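Local coordinates for protein carbohydrate kinase, FGGY (Novosphingobium aromaticivorans, PDB 3H6E) that probably transfers a phosphate group to a sugar or related substrate that is not established, at residues Pro92-Glu97 against Gly130-Trp135; Trp135-His140 against Ala195-Pro200; Arg46-Pro51 against Leu150-Tyr155; Ser110-Asp113 against Gly119-Ala122; Asp182-Phe185 against Ala189-Leu192. One frame throughout, in Å; residues are numbered along the deposited sequence.

All five lie in the N-terminal half of an FGGY kinase with the actin-like ATPase fold. Interactions 1 and 2 use helix 129-139, share W135 and have centres about 10 Å apart. Interaction 3 lies beside interaction 1, about 11 Å between centres, loop 92-97 being bonded to strand 46-47. Interactions 4 and 5, about 13 Å apart, meet where Q111 approaches L192. Along the chain interaction 3 spans interaction 1, which spans interaction 4; interaction 2 crosses interaction 3 and encloses interaction 5, joined to it by a probable A195-A189 backbone bond and by A195 and F198 packing on F185. The contacts form one network, interactions 3 and 4 farthest apart (about 23 Å between centres).

Interaction 1 (Pro92-Glu97 against Gly130-Trp135); sequences PPLDYE and GSQLWW
Next to the contact of L94 with Q132, D95 OD1 is gripped twice: it takes the backbone N of E97 at 2.7 Å, closing an Asx turn, and forms a salt bridge with K15. The E97 N-H points at OD1 with an angle of 153°, and OD1 receives it on its anti lone pair, on the side away from the other oxygen. This turn shapes the loop between strand 88-89 and helix 102-109 of the FGGY kinase fold, where L94 is presented to helix 129-139 while D95 faces the other way. L94 and Q132 run antiparallel to each other, side by side: L94 CD2 comes 4.1 Å from Q132 CB, and its CB lies alongside the Q132 amide. The Q132 chain runs extended beyond CG toward the loop, and the end of this side chain also comes near Y96 CB. From there the Y96 ring turns back to a cation-pi contact with K15. W135 has CG anti to its backbone N (chi1 -167°), which swings the indole to the loop side of the helix. There the same methyl of L94 meets it at a slant, with L94 CD2 4.1 Å from W135 CE3.

Interaction 2 (Trp135-His140 against Ala195-Pro200); sequences WLDQLH and AARFAP
A surface salt bridge between D137, near the C-terminal end of helix 129-139, and R197, in the loop between helix 187-191 and strand 201-202, joins two parts of the N-terminal domain of this FGGY kinase. The backbones stay well apart, with D137 CA 12.4 Å from R197 CA, so the bridge depends on reach. R197 supplies it: its chain is extended from CG to NE (chi2 177°) and brings the edge of the guanidinium to the carboxylate, the two side chains arriving from opposite directions. R197 NH1 donates to D137 OD1 at 3.1 Å, with a nearly straight N-H...O angle of 168°. The oxygen sits in the guanidinium plane and is met on its syn lone pair, yet the carboxylate and guanidinium planes stand 73° apart. The bond is therefore single rather than a two-pronged pairing, and R197 NH2 remains 3.6 Å from D137 OD1. The other carboxylate oxygen, OD2, is bonded to the indole N-H of W194, so D137 is fixed from two directions. Helix 141-145 lends M144, which touches both D137 and R197. Around D137 the helix is ending: W135 O accepts from both Q138 N and L139 N, and H140 leaves helical angles while standing at the N-cap position of helix 141-145. A negative side chain here would probably be less favoured by the helix end, and the arginine is likely to offset this. On the far side of this last turn, L139 CD1 lies 3.5 Å above the centre of the W135 ring.

Interaction 3 (Arg46-Pro51 against Leu150-Tyr155); sequences RRLDAP and LPWAQY
L48 sits over the indole of W152, and this is the tight part of the contact. Its methyl CD2 stands 3.9 Å from the centroid of the W152 six-membered ring and only 9° off the ring normal, a CH-pi contact squarely over one face. The same methyl is equally near W152 CD2, while L48 CB reaches W152 CH2 at 4.1 Å. W152 has CG anti to its backbone N (chi1 176°), which carries the indole across to the L48 side; its NE1 is bonded to L13 O, which holds the ring's rotation. A50 packs more loosely: its CB lies at the edge of the W152 ring, near the plane and 4.3 Å from CZ3, and approaches Y155 at a slant, 4.3 Å from CE2. The contact is buried through these four residues, whereas the outer side of segment 46-51 turns from it: D49 points away and P51 is exposed. D49 is the centre of an inverse gamma turn, closed by a weak bond from A50 N to L48 O, and its OD1 caps D52 N at the start of helix 50-63. The contact thus joins the step from strand 46-47 into helix 50-63 to the step from strand 148-151 into helix 152-159, weakly bonded at its start, with H77 touching both L48 and W152.

Interaction 4 (Ser110-Asp113 against Gly119-Ala122); sequences SQRD and GSPA
R112 reaches from the loop after helix 102-109 to the backbone of S120-A122, beyond the short helix 115-118 in the chain. From CB the chain runs out through CG and CD and then bends at chi3 (81°), which turns a face of the guanidinium toward A122. CZ stands 3.9 Å from A122 CA, and that carbon lies over one guanidinium face, offset toward the rim. NH1 passes A122 CB at 4.0 Å and donates to a water 3.1 Å away, at the guanidinium edge; the water makes a further, weak bond to S120 O. At the other tip, NH2 donates to S120 O at 2.8 Å. This bond is bent, with an N-H...O angle of 135°, and the nitrogen comes from above the carbonyl plane, not along a lone pair. NH2 also forms a salt bridge with D176 OD1, the same oxygen that S120 OG is bonded to. A methionine here would probably leave S120 O without its direct donor and D176 without this positive partner. One arginine thus serves a neutral carbonyl and a carboxylate at once, with S120 sharing the same acid. The contact is polar at the edge of the guanidinium, with A122 packed over one face, and D176, bonded to both R112 NH2 and S120 OG, probably helps to hold the guanidinium beside S120.

Interaction 5 (Asp182-Phe185 against Ala189-Leu192); sequences DGDF and AKRL
D184 holds its CG anti to the backbone N (chi1 -160°), and K190 runs out extended beyond CG (chi2 to chi4 all within 171-173°); together these torsions bring carboxylate and ammonium into a salt bridge, the two side chains crossing at about a right angle. The setting is a small beta hairpin, strands 178-179 and 184-185, followed at once by helix 187-191, in the N-terminal domain of the FGGY kinase. G183 and D184 both face D179 in a G1 beta bulge, with glycine at a positive phi. K190 NZ stands 2.8 Å from D184 OD2, though its hydrogen bond there is weak in geometry. The other oxygen is used within the strand: F185 N donates to D184 OD1 at 2.6 Å, from the anti side and 29° out of the carboxylate plane. That second bond restrains how the carboxylate can turn. A leucine in place of D184 would probably leave the K190 ammonium without this carboxylate and the F185 N-H without its side-chain acceptor. On its way the lysine chain lies against F185, K190 CE being 4.0 Å from F185 CB and 3.8 Å from F185 O. A189, one residue earlier on the helix, meets the F185 ring at a slant. That ring leads on from the contact to meet W178 edge-to-face and F198 with the two ring planes inclined to each other. D182 adds a more distant negative charge to the exposed lysine tip, its OD2 5.3 Å from K190 NZ.

Interaction 1 (Pro92-Glu97 against Gly130-Trp135)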
# COMPACT_ATOMS: atom_id res chain seq x y z
N PRO A 92 16.99 16.83 1.46
CA PRO A 92 16.36 15.52 1.64
C PRO A 92 14.91 15.66 2.09
O PRO A 92 14.62 16.48 2.96
CB PRO A 92 17.20 14.89 2.75
CG PRO A 92 18.51 15.61 2.70
CD PRO A 92 18.17 17.01 2.32
N PRO A 93 14.00 14.89 1.47
CA PRO A 93 12.58 14.92 1.84
C PRO A 93 12.38 14.50 3.29
O PRO A 93 13.21 13.78 3.85
CB PRO A 93 11.95 13.89 0.91
CG PRO A 93 12.89 13.81 -0.25
CD PRO A 93 14.25 13.99 0.34
N LEU A 94 11.29 14.96 3.89
CA LEU A 94 10.97 14.62 5.26
C LEU A 94 10.58 13.15 5.37
O LEU A 94 9.96 12.60 4.47
CB LEU A 94 9.82 15.49 5.77
CG LEU A 94 10.08 16.97 6.07
CD1 LEU A 94 10.85 17.64 4.94
CD2 LEU A 94 8.77 17.70 6.33
N ASP A 95 10.96 12.53 6.48
CA ASP A 95 10.47 11.21 6.83
C ASP A 95 9.02 11.39 7.25
O ASP A 95 8.73 12.23 8.09
CB ASP A 95 11.29 10.65 8.00
CG ASP A 95 10.97 9.20 8.31
OD1 ASP A 95 9.78 8.87 8.52
OD2 ASP A 95 11.92 8.38 8.35
N TYR A 96 8.10 10.64 6.65
CA TYR A 96 6.69 10.86 6.96
C TYR A 96 6.36 10.51 8.41
O TYR A 96 5.32 10.90 8.93
CB TYR A 96 5.74 10.17 5.97
CG TYR A 96 5.69 8.65 5.99
CD1 TYR A 96 5.29 7.96 7.13
CD2 TYR A 96 6.00 7.91 4.86
CE1 TYR A 96 5.23 6.57 7.14
CE2 TYR A 96 5.94 6.53 4.86
CZ TYR A 96 5.55 5.86 6.01
OH TYR A 96 5.49 4.48 6.01
N GLU A 97 7.27 9.80 9.07
CA GLU A 97 7.10 9.49 10.48
C GLU A 97 7.60 10.63 11.37
O GLU A 97 7.39 10.61 12.59
CB GLU A 97 7.80 8.18 10.85
CG GLU A 97 7.23 6.96 10.15
CD GLU A 97 7.37 5.69 10.97
OE1 GLU A 97 7.96 4.72 10.46
OE2 GLU A 97 6.89 5.67 12.13
N GLY A 130 0.27 16.96 2.24
CA GLY A 130 -0.14 18.33 2.50
C GLY A 130 0.40 18.88 3.81
O GLY A 130 0.85 20.03 3.88
N SER A 131 0.36 18.07 4.86
CA SER A 131 0.89 18.47 6.16
C SER A 131 2.37 18.85 6.08
O SER A 131 2.80 19.83 6.68
CB SER A 131 0.70 17.35 7.19
OG SER A 131 -0.66 17.02 7.34
N GLN A 132 3.14 18.05 5.34
CA GLN A 132 4.55 18.34 5.14
C GLN A 132 4.73 19.67 4.42
O GLN A 132 5.47 20.54 4.87
CB GLN A 132 5.21 17.23 4.33
CG GLN A 132 5.11 15.85 4.93
CD GLN A 132 5.96 14.84 4.19
OE1 GLN A 132 5.58 13.68 4.05
NE2 GLN A 132 7.11 15.29 3.70
N LEU A 133 4.04 19.81 3.29
CA LEU A 133 4.05 21.04 2.51
C LEU A 133 3.68 22.24 3.38
O LEU A 133 4.38 23.25 3.38
CB LEU A 133 3.08 20.94 1.33
CG LEU A 133 3.67 20.53 -0.03
CD1 LEU A 133 4.97 19.76 0.14
CD2 LEU A 133 2.66 19.74 -0.87
N TRP A 134 2.58 22.11 4.12
CA TRP A 134 2.13 23.18 5.01
C TRP A 134 3.27 23.65 5.90
O TRP A 134 3.58 24.84 5.96
CB TRP A 134 0.97 22.69 5.87
CG TRP A 134 0.37 23.75 6.74
CD1 TRP A 134 0.67 24.01 8.05
CD2 TRP A 134 -0.63 24.70 6.36
NE1 TRP A 134 -0.09 25.05 8.51
CE2 TRP A 134 -0.89 25.50 7.49
CE3 TRP A 134 -1.34 24.96 5.18
CZ2 TRP A 134 -1.83 26.54 7.48
CZ3 TRP A 134 -2.27 25.98 5.17
CH2 TRP A 134 -2.51 26.76 6.31
N TRP A 135 3.88 22.70 6.60
CA TRP A 135 4.99 22.99 7.50
C TRP A 135 6.16 23.58 6.73
O TRP A 135 6.64 24.66 7.06
CB TRP A 135 5.42 21.71 8.22
CG TRP A 135 6.33 21.94 9.37
CD1 TRP A 135 6.45 23.09 10.11
CD2 TRP A 135 7.23 20.99 9.96
NE1 TRP A 135 7.38 22.91 11.10
CE2 TRP A 135 7.87 21.64 11.04
CE3 TRP A 135 7.55 19.66 9.67
CZ2 TRP A 135 8.82 20.99 11.83
CZ3 TRP A 135 8.50 19.03 10.46
CH2 TRP A 135 9.12 19.69 11.52

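Interaction 2 (Trp135-His140 against Ala195-Pro200)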
# COMPACT_ATOMS: atom_id res chain seq x y z
N TRP A 135 3.88 22.70 6.60
CA TRP A 135 4.99 22.99 7.50
C TRP A 135 6.16 23.58 6.73
O TRP A 135 6.64 24.66 7.06
CB TRP A 135 5.42 21.71 8.22
CG TRP A 135 6.33 21.94 9.37
CD1 TRP A 135 6.45 23.09 10.11
CD2 TRP A 135 7.23 20.99 9.96
NE1 TRP A 135 7.38 22.91 11.10
CE2 TRP A 135 7.87 21.64 11.04
CE3 TRP A 135 7.55 19.66 9.67
CZ2 TRP A 135 8.82 20.99 11.83
CZ3 TRP A 135 8.50 19.03 10.46
CH2 TRP A 135 9.12 19.69 11.52
N LEU A 136 6.60 22.88 5.69
CA LEU A 136 7.71 23.34 4.86
C LEU A 136 7.55 24.79 4.40
O LEU A 136 8.54 25.51 4.26
CB LEU A 136 7.90 22.42 3.66
CG LEU A 136 8.58 21.08 3.97
CD1 LEU A 136 8.54 20.16 2.76
CD2 LEU A 136 10.02 21.31 4.42
N ASP A 137 6.31 25.21 4.16
CA ASP A 137 6.05 26.58 3.75
C ASP A 137 6.48 27.57 4.83
O ASP A 137 6.76 28.73 4.54
CB ASP A 137 4.57 26.78 3.40
CG ASP A 137 4.26 26.49 1.93
OD1 ASP A 137 5.21 26.40 1.13
OD2 ASP A 137 3.07 26.37 1.58
N GLN A 138 6.55 27.09 6.07
CA GLN A 138 7.00 27.91 7.19
C GLN A 138 8.52 27.90 7.36
O GLN A 138 9.14 28.94 7.54
CB GLN A 138 6.36 27.45 8.50
CG GLN A 138 4.90 27.81 8.66
CD GLN A 138 4.49 27.91 10.12
OE1 GLN A 138 3.38 28.33 10.44
NE2 GLN A 138 5.39 27.52 11.02
N LEU A 139 9.11 26.70 7.29
CA LEU A 139 10.54 26.53 7.53
C LEU A 139 11.39 27.03 6.36
O LEU A 139 12.53 27.47 6.56
CB LEU A 139 10.85 25.05 7.78
CG LEU A 139 9.95 24.28 8.76
CD1 LEU A 139 10.17 22.79 8.61
CD2 LEU A 139 10.19 24.73 10.19
N HIS A 140 10.86 26.94 5.15
CA HIS A 140 11.60 27.33 3.96
C HIS A 140 10.69 28.02 2.97
O HIS A 140 10.54 27.57 1.83
CB HIS A 140 12.25 26.10 3.32
CG HIS A 140 13.15 25.34 4.25
ND1 HIS A 140 12.89 24.04 4.65
CD2 HIS A 140 14.30 25.69 4.87
CE1 HIS A 140 13.85 23.63 5.46
NE2 HIS A 140 14.71 24.62 5.62
N ALA A 195 -0.58 23.12 -6.34
CA ALA A 195 -0.80 22.39 -7.59
C ALA A 195 0.07 22.92 -8.72
O ALA A 195 0.52 22.17 -9.58
CB ALA A 195 -2.27 22.42 -7.98
N ALA A 196 0.31 24.23 -8.70
CA ALA A 196 1.09 24.88 -9.75
C ALA A 196 2.58 24.56 -9.65
O ALA A 196 3.33 24.72 -10.61
CB ALA A 196 0.87 26.39 -9.72
N ARG A 197 3.01 24.10 -8.47
CA ARG A 197 4.42 23.78 -8.25
C ARG A 197 4.80 22.37 -8.73
O ARG A 197 5.98 22.08 -8.91
CB ARG A 197 4.77 23.90 -6.77
CG ARG A 197 4.51 25.27 -6.16
CD ARG A 197 4.82 25.22 -4.67
NE ARG A 197 4.48 26.45 -3.97
CZ ARG A 197 4.57 26.61 -2.65
NH1 ARG A 197 5.00 25.60 -1.89
NH2 ARG A 197 4.24 27.76 -2.09
N PHE A 198 3.81 21.52 -8.94
CA PHE A 198 4.06 20.12 -9.31
C PHE A 198 4.53 19.91 -10.75
O PHE A 198 4.05 20.55 -11.68
CB PHE A 198 2.83 19.25 -9.02
CG PHE A 198 2.77 18.73 -7.62
CD1 PHE A 198 3.31 17.50 -7.30
CD2 PHE A 198 2.19 19.48 -6.61
CE1 PHE A 198 3.26 17.02 -6.01
CE2 PHE A 198 2.14 19.01 -5.31
CZ PHE A 198 2.68 17.77 -5.01
N ALA A 199 5.48 19.00 -10.91
CA ALA A 199 5.92 18.58 -12.23
C ALA A 199 4.75 17.99 -13.01
O ALA A 199 3.87 17.37 -12.42
CB ALA A 199 7.03 17.56 -12.11
N PRO A 200 4.73 18.20 -14.34
CA PRO A 200 3.61 17.76 -15.17
C PRO A 200 3.27 16.29 -14.92
O PRO A 200 4.17 15.45 -14.88
CB PRO A 200 4.13 17.95 -16.59
CG PRO A 200 5.11 19.07 -16.47
CD PRO A 200 5.77 18.88 -15.13

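Interaction 3 (Arg46-Pro51 against Leu150-Tyr155)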
# COMPACT_ATOMS: atom_id res chain seq x y z
N ARG A 46 13.73 14.17 11.02
CA ARG A 46 14.03 12.93 10.31
C ARG A 46 13.75 13.06 8.82
O ARG A 46 12.72 13.59 8.41
CB ARG A 46 13.25 11.76 10.92
CG ARG A 46 13.97 11.09 12.08
CD ARG A 46 13.03 10.83 13.25
NE ARG A 46 12.06 9.78 12.98
CZ ARG A 46 10.97 9.57 13.72
NH1 ARG A 46 10.71 10.34 14.77
NH2 ARG A 46 10.13 8.59 13.41
N ARG A 47 14.68 12.56 8.01
CA ARG A 47 14.61 12.72 6.56
C ARG A 47 14.82 11.40 5.84
O ARG A 47 15.51 10.52 6.34
CB ARG A 47 15.66 13.73 6.09
CG ARG A 47 15.77 14.97 6.96
CD ARG A 47 14.62 15.92 6.72
NE ARG A 47 14.91 16.89 5.68
CZ ARG A 47 15.00 18.20 5.89
NH1 ARG A 47 14.79 18.70 7.10
NH2 ARG A 47 15.27 19.03 4.89
N LEU A 48 14.22 11.28 4.66
CA LEU A 48 14.59 10.23 3.73
C LEU A 48 16.00 10.53 3.24
O LEU A 48 16.30 11.67 2.87
CB LEU A 48 13.62 10.18 2.55
CG LEU A 48 12.39 9.28 2.66
CD1 LEU A 48 11.96 9.09 4.11
CD2 LEU A 48 11.25 9.85 1.82
N ASP A 49 16.87 9.54 3.25
CA ASP A 49 18.26 9.76 2.88
C ASP A 49 18.45 9.69 1.38
O ASP A 49 18.95 8.70 0.85
CB ASP A 49 19.18 8.75 3.58
CG ASP A 49 20.63 9.19 3.59
OD1 ASP A 49 20.97 10.13 2.83
OD2 ASP A 49 21.42 8.61 4.36
N ALA A 50 18.06 10.76 0.69
CA ALA A 50 18.13 10.82 -0.77
C ALA A 50 19.56 10.80 -1.31
O ALA A 50 19.88 9.96 -2.15
CB ALA A 50 17.37 12.04 -1.29
N PRO A 51 20.41 11.72 -0.84
CA PRO A 51 21.77 11.77 -1.39
C PRO A 51 22.45 10.41 -1.31
O PRO A 51 23.01 9.93 -2.29
CB PRO A 51 22.49 12.76 -0.46
CG PRO A 51 21.41 13.58 0.15
CD PRO A 51 20.23 12.66 0.28
N LEU A 150 7.37 17.07 -6.64
CA LEU A 150 7.56 15.82 -7.36
C LEU A 150 7.57 14.65 -6.37
O LEU A 150 8.38 14.62 -5.45
CB LEU A 150 8.88 15.91 -8.12
CG LEU A 150 9.26 14.87 -9.16
CD1 LEU A 150 10.35 15.39 -10.07
CD2 LEU A 150 9.73 13.64 -8.47
N PRO A 151 6.65 13.69 -6.57
CA PRO A 151 6.53 12.56 -5.64
C PRO A 151 7.84 11.78 -5.50
O PRO A 151 8.71 11.85 -6.37
CB PRO A 151 5.47 11.68 -6.31
CG PRO A 151 4.68 12.61 -7.16
CD PRO A 151 5.67 13.62 -7.66
N TRP A 152 7.97 11.05 -4.40
CA TRP A 152 9.18 10.29 -4.07
C TRP A 152 9.59 9.32 -5.18
O TRP A 152 10.75 9.30 -5.60
CB TRP A 152 8.95 9.55 -2.75
CG TRP A 152 10.06 8.64 -2.30
CD1 TRP A 152 9.96 7.31 -2.03
CD2 TRP A 152 11.42 9.01 -2.02
NE1 TRP A 152 11.17 6.82 -1.61
CE2 TRP A 152 12.08 7.84 -1.59
CE3 TRP A 152 12.14 10.20 -2.09
CZ2 TRP A 152 13.43 7.83 -1.25
CZ3 TRP A 152 13.48 10.19 -1.74
CH2 TRP A 152 14.11 9.01 -1.33
N ALA A 153 8.64 8.53 -5.66
CA ALA A 153 8.92 7.56 -6.71
C ALA A 153 9.47 8.25 -7.97
O ALA A 153 10.46 7.79 -8.56
CB ALA A 153 7.67 6.77 -7.04
N GLN A 154 8.83 9.34 -8.37
CA GLN A 154 9.22 10.06 -9.57
C GLN A 154 10.54 10.78 -9.37
O GLN A 154 11.23 11.12 -10.34
CB GLN A 154 8.14 11.06 -10.00
CG GLN A 154 6.95 10.42 -10.67
CD GLN A 154 6.33 9.33 -9.81
OE1 GLN A 154 6.34 8.16 -10.17
NE2 GLN A 154 5.80 9.72 -8.66
N TYR A 155 10.90 11.03 -8.11
CA TYR A 155 12.14 11.74 -7.83
C TYR A 155 13.31 10.96 -8.39
O TYR A 155 14.27 11.53 -8.91
CB TYR A 155 12.35 11.96 -6.33
CG TYR A 155 13.79 12.32 -6.04
CD1 TYR A 155 14.27 13.59 -6.31
CD2 TYR A 155 14.68 11.37 -5.55
CE1 TYR A 155 15.59 13.92 -6.07
CE2 TYR A 155 16.00 11.69 -5.31
CZ TYR A 155 16.45 12.97 -5.57
OH TYR A 155 17.76 13.30 -5.33

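Interaction 4 (Ser110-Asp113 against Gly119-Ala122)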
# COMPACT_ATOMS: atom_id res chain seq x y z
N SER A 110 -7.46 22.61 9.95
CA SER A 110 -8.71 23.37 9.90
C SER A 110 -8.95 24.01 8.54
O SER A 110 -9.94 24.72 8.35
CB SER A 110 -8.76 24.43 11.01
OG SER A 110 -7.65 25.32 10.94
N GLN A 111 -8.06 23.75 7.60
CA GLN A 111 -8.14 24.36 6.28
C GLN A 111 -8.17 23.31 5.15
O GLN A 111 -8.19 23.65 3.96
CB GLN A 111 -7.01 25.39 6.12
CG GLN A 111 -6.53 25.64 4.71
CD GLN A 111 -5.49 24.62 4.29
OE1 GLN A 111 -5.28 23.61 4.96
NE2 GLN A 111 -4.83 24.89 3.17
N ARG A 112 -8.20 22.04 5.53
CA ARG A 112 -8.28 20.93 4.58
C ARG A 112 -9.63 20.85 3.86
O ARG A 112 -10.65 21.35 4.36
CB ARG A 112 -7.99 19.61 5.28
CG ARG A 112 -6.53 19.42 5.71
CD ARG A 112 -6.38 18.24 6.66
NE ARG A 112 -6.32 16.95 5.98
CZ ARG A 112 -7.34 16.09 5.89
NH1 ARG A 112 -8.51 16.37 6.43
NH2 ARG A 112 -7.17 14.94 5.25
N ASP A 113 -9.64 20.21 2.69
CA ASP A 113 -10.87 19.98 1.95
C ASP A 113 -11.69 18.88 2.62
O ASP A 113 -11.16 18.15 3.46
CB ASP A 113 -10.56 19.58 0.51
CG ASP A 113 -10.15 20.74 -0.35
OD1 ASP A 113 -10.50 21.89 -0.00
OD2 ASP A 113 -9.47 20.52 -1.37
N GLY A 119 -11.03 11.90 -0.38
CA GLY A 119 -10.83 10.52 0.01
C GLY A 119 -9.55 10.40 0.82
O GLY A 119 -9.08 9.29 1.10
N SER A 120 -8.99 11.54 1.19
CA SER A 120 -7.80 11.59 2.02
C SER A 120 -8.19 11.94 3.45
O SER A 120 -8.65 13.05 3.72
CB SER A 120 -6.80 12.62 1.48
OG SER A 120 -5.59 12.61 2.22
N PRO A 121 -8.03 10.99 4.38
CA PRO A 121 -8.37 11.20 5.79
C PRO A 121 -7.26 11.93 6.52
O PRO A 121 -6.11 11.87 6.09
CB PRO A 121 -8.48 9.76 6.34
CG PRO A 121 -8.24 8.84 5.17
CD PRO A 121 -7.50 9.64 4.15
N ALA A 122 -7.60 12.61 7.61
CA ALA A 122 -6.59 13.26 8.44
C ALA A 122 -5.69 12.20 9.06
O ALA A 122 -6.16 11.32 9.77
CB ALA A 122 -7.25 14.10 9.53
O HOH W 1 -10.65 14.08 6.26

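Interaction 5 (Asp182-Phe185 against Ala189-Leu192)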
# COMPACT_ATOMS: atom_id res chain seq x y z
N ASP A 182 -12.76 13.49 -9.44
CA ASP A 182 -12.53 14.49 -10.47
C ASP A 182 -11.28 14.21 -11.31
O ASP A 182 -11.18 14.65 -12.45
CB ASP A 182 -12.42 15.89 -9.85
CG ASP A 182 -12.68 16.99 -10.86
OD1 ASP A 182 -13.15 16.66 -11.97
OD2 ASP A 182 -12.41 18.17 -10.54
N GLY A 183 -10.34 13.46 -10.74
CA GLY A 183 -9.12 13.12 -11.44
C GLY A 183 -8.25 14.34 -11.65
O GLY A 183 -7.64 14.52 -12.71
N ASP A 184 -8.20 15.18 -10.63
CA ASP A 184 -7.47 16.45 -10.69
C ASP A 184 -7.00 16.80 -9.29
O ASP A 184 -7.40 16.17 -8.31
CB ASP A 184 -8.39 17.55 -11.24
CG ASP A 184 -7.62 18.73 -11.80
OD1 ASP A 184 -6.40 18.86 -11.52
OD2 ASP A 184 -8.22 19.55 -12.53
N PHE A 185 -6.14 17.81 -9.18
CA PHE A 185 -5.72 18.28 -7.87
C PHE A 185 -6.93 18.75 -7.06
O PHE A 185 -7.95 19.14 -7.63
CB PHE A 185 -4.72 19.43 -8.00
CG PHE A 185 -3.35 19.00 -8.43
CD1 PHE A 185 -2.94 19.14 -9.75
CD2 PHE A 185 -2.45 18.46 -7.52
CE1 PHE A 185 -1.68 18.75 -10.15
CE2 PHE A 185 -1.19 18.07 -7.90
CZ PHE A 185 -0.80 18.21 -9.23
N ALA A 189 -5.18 22.22 -2.79
CA ALA A 189 -3.84 22.25 -3.39
C ALA A 189 -3.75 23.32 -4.48
O ALA A 189 -2.69 23.91 -4.69
CB ALA A 189 -3.48 20.89 -3.94
N LYS A 190 -4.85 23.55 -5.17
CA LYS A 190 -4.90 24.60 -6.19
C LYS A 190 -4.91 25.97 -5.52
O LYS A 190 -4.10 26.84 -5.85
CB LYS A 190 -6.15 24.43 -7.07
CG LYS A 190 -6.04 23.27 -8.05
CD LYS A 190 -7.35 23.02 -8.78
CE LYS A 190 -7.13 22.01 -9.91
NZ LYS A 190 -8.40 21.58 -10.56
N ARG A 191 -5.81 26.13 -4.57
CA ARG A 191 -5.98 27.37 -3.81
C ARG A 191 -4.66 27.91 -3.26
O ARG A 191 -4.36 29.10 -3.39
CB ARG A 191 -6.95 27.10 -2.66
CG ARG A 191 -7.98 28.17 -2.43
CD ARG A 191 -8.76 27.87 -1.16
NE ARG A 191 -7.88 27.82 0.01
CZ ARG A 191 -7.71 26.74 0.77
NH1 ARG A 191 -8.37 25.62 0.51
NH2 ARG A 191 -6.89 26.79 1.81
N LEU A 192 -3.89 27.03 -2.63
CA LEU A 192 -2.64 27.41 -1.97
C LEU A 192 -1.50 27.63 -2.96
O LEU A 192 -0.42 28.07 -2.57
CB LEU A 192 -2.23 26.34 -0.95
CG LEU A 192 -3.14 26.13 0.26
CD1 LEU A 192 -2.71 24.89 1.02
CD2 LEU A 192 -3.14 27.36 1.17